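Local coordinates for protein botulinum neurotoxin type C1 (Clostridium botulinum, PDB 3R4U) that is the receptor-binding part of a neurotoxin heavy chain and probably attaches the toxin to nerve cells before its zinc protease enters them, at residues Q129-S134 / G158-Y163. Residues are numbered along the deposited sequence; the frame is centred on the assembly and turned at random.
Sequences QSINFS and GNMKIY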
loop_
_atom_site.group_PDB
_atom_site.type_symbol
_atom_site.label_atom_id
_atom_site.label_comp_id
_atom_site.label_asym_id
_atom_site.label_seq_id
_atom_site.Cartn_x
_atom_site.Cartn_y
_atom_site.Cartn_z
ATOM N N GLN A 129 -17.671 3.830 22.380
ATOM C CA GLN A 129 -17.701 2.557 21.668
ATOM C C GLN A 129 -16.746 2.606 20.476
ATOM O O GLN A 129 -16.869 3.466 19.581
ATOM C CB GLN A 129 -19.118 2.169 21.232
ATOM C CG GLN A 129 -19.204 0.734 20.704
ATOM C CD GLN A 129 -20.626 0.195 20.634
ATOM O OE1 GLN A 129 -20.829 -1.016 20.596
ATOM N NE2 GLN A 129 -21.613 1.088 20.631
ATOM N N SER A 130 -15.787 1.687 20.478
ATOM C CA SER A 130 -14.732 1.695 19.480
ATOM C C SER A 130 -14.669 0.423 18.647
ATOM O O SER A 130 -15.130 -0.631 19.073
ATOM C CB SER A 130 -13.384 1.940 20.160
ATOM O OG SER A 130 -13.335 3.254 20.667
ATOM N N ILE A 131 -14.096 0.546 17.452
ATOM C CA ILE A 131 -13.737 -0.601 16.628
ATOM C C ILE A 131 -12.371 -0.310 16.036
ATOM O O ILE A 131 -11.907 0.827 16.075
ATOM C CB ILE A 131 -14.725 -0.864 15.474
ATOM C CG1 ILE A 131 -15.000 0.416 14.679
ATOM C CG2 ILE A 131 -16.024 -1.423 15.984
ATOM C CD1 ILE A 131 -15.956 0.195 13.526
ATOM N N ASN A 132 -11.719 -1.320 15.483
ATOM C CA ASN A 132 -10.371 -1.096 15.021
ATOM C C ASN A 132 -9.933 -2.023 13.911
ATOM O O ASN A 132 -10.540 -3.064 13.652
ATOM C CB ASN A 132 -9.385 -1.206 16.176
ATOM C CG ASN A 132 -9.249 -2.639 16.692
ATOM O OD1 ASN A 132 -8.689 -3.512 16.015
ATOM N ND2 ASN A 132 -9.771 -2.888 17.891
ATOM N N PHE A 133 -8.854 -1.605 13.264
ATOM C CA PHE A 133 -8.107 -2.425 12.350
ATOM C C PHE A 133 -6.744 -2.609 12.995
ATOM O O PHE A 133 -6.149 -1.639 13.487
ATOM C CB PHE A 133 -7.973 -1.691 11.008
ATOM C CG PHE A 133 -6.796 -2.129 10.178
ATOM C CD1 PHE A 133 -6.580 -3.471 9.904
ATOM C CD2 PHE A 133 -5.921 -1.182 9.637
ATOM C CE1 PHE A 133 -5.486 -3.870 9.114
ATOM C CE2 PHE A 133 -4.833 -1.566 8.859
ATOM C CZ PHE A 133 -4.616 -2.909 8.593
ATOM N N SER A 134 -6.263 -3.848 13.029
ATOM C CA SER A 134 -4.903 -4.111 13.498
ATOM C C SER A 134 -4.132 -4.805 12.388
ATOM O O SER A 134 -4.602 -5.778 11.811
ATOM C CB SER A 134 -4.883 -4.962 14.775
ATOM O OG SER A 134 -5.528 -6.214 14.592
ATOM N N GLY A 158 -28.240 -0.436 14.283
ATOM C CA GLY A 158 -27.565 -1.606 13.754
ATOM C C GLY A 158 -26.133 -1.766 14.204
ATOM O O GLY A 158 -25.836 -1.804 15.399
ATOM N N ASN A 159 -25.234 -1.859 13.231
ATOM C CA ASN A 159 -23.834 -2.075 13.531
ATOM C C ASN A 159 -22.907 -0.926 13.182
ATOM O O ASN A 159 -23.238 -0.043 12.381
ATOM C CB ASN A 159 -23.358 -3.347 12.837
ATOM C CG ASN A 159 -24.101 -4.571 13.322
ATOM O OD1 ASN A 159 -23.969 -4.968 14.481
ATOM N ND2 ASN A 159 -24.897 -5.165 12.446
ATOM N N MET A 160 -21.741 -0.966 13.816
ATOM C CA MET A 160 -20.623 -0.095 13.529
ATOM C C MET A 160 -19.621 -1.021 12.850
ATOM O O MET A 160 -19.329 -2.105 13.357
ATOM C CB MET A 160 -20.060 0.436 14.842
ATOM C CG MET A 160 -18.994 1.511 14.724
ATOM S SD MET A 160 -18.255 1.863 16.351
ATOM C CE MET A 160 -19.685 1.705 17.404
ATOM N N LYS A 161 -19.123 -0.623 11.682
ATOM C CA LYS A 161 -18.245 -1.487 10.906
ATOM C C LYS A 161 -17.035 -0.726 10.395
ATOM O O LYS A 161 -17.105 0.484 10.132
ATOM C CB LYS A 161 -18.987 -2.089 9.710
ATOM C CG LYS A 161 -20.269 -2.814 10.049
ATOM C CD LYS A 161 -20.876 -3.455 8.807
ATOM C CE LYS A 161 -22.305 -3.911 9.062
ATOM N NZ LYS A 161 -22.946 -4.597 7.876
ATOM N N ILE A 162 -15.922 -1.436 10.245
ATOM C CA ILE A 162 -14.757 -0.843 9.626
ATOM C C ILE A 162 -14.222 -1.758 8.531
ATOM O O ILE A 162 -14.130 -2.976 8.718
ATOM C CB ILE A 162 -13.673 -0.448 10.664
ATOM C CG1 ILE A 162 -12.506 0.241 9.965
ATOM C CG2 ILE A 162 -13.172 -1.665 11.445
ATOM C CD1 ILE A 162 -11.620 1.013 10.919
ATOM N N TYR A 163 -13.907 -1.157 7.383
ATOM C CA TYR A 163 -13.374 -1.859 6.225
ATOM C C TYR A 163 -11.994 -1.322 5.898
ATOM O O TYR A 163 -11.716 -0.140 6.095
ATOM C CB TYR A 163 -14.252 -1.633 4.987
ATOM C CG TYR A 163 -15.697 -2.074 5.116
ATOM C CD1 TYR A 163 -16.169 -3.180 4.416
ATOM C CD2 TYR A 163 -16.598 -1.360 5.908
ATOM C CE1 TYR A 163 -17.501 -3.577 4.505
ATOM C CE2 TYR A 163 -17.932 -1.756 6.018
ATOM C CZ TYR A 163 -18.376 -2.862 5.310
ATOM O OH TYR A 163 -19.694 -3.240 5.404
#
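Ile131 reaches between Met160 and Ile162, and its terminal methyl CD1 does most of the touching. CD1 lies 3.5 Å from Met160 CG on one flank and 3.7 Å from Ile162 CB on the other, so that it ends against the backbone joining these residues, 3.4 Å from Lys161 C. The second torsion of Ile131 is extended and carries CD1 on toward the opposite strand. Met160 comes from the facing strand, crossing Ile131 at a slant: its CG is anti to the backbone N (chi1 -172°) and the next torsion is extended too, which brings SD alongside Ile131 CG1 at 3.9 Å. A bend at the last torsion (chi3 -37°) then turns CE onto the aliphatic part of Gln129, 3.5 Å from Gln129 CG, where the two side chains slide by one another, pointing opposite ways.

No hydrogen bond links 129-134 to 158-163. Their strands belong to the two facing sheets of the concanavalin-like jelly-roll sandwich that forms the N-terminal receptor-binding region; the axes of 129-134 and 159-163 run nearly parallel, at 20°, and approach to 7.1 Å. Strand 116-124 pairs with 127-134 in one sheet, whereas 159-164 lies between 148-155 and 167-173 in the other. From this last strand Ile172 packs on Gln129, Ile131 and Met160, widening the apolar layer.

Toward the C-terminal ends of both segments Ile162 takes over. Its CG2 branch points at the backbone of the other sheet, 3.7 Å from Asn132 O, while the Phe133 ring swings away from 158-163 and leaves Phe133 only a marginal share in the contact.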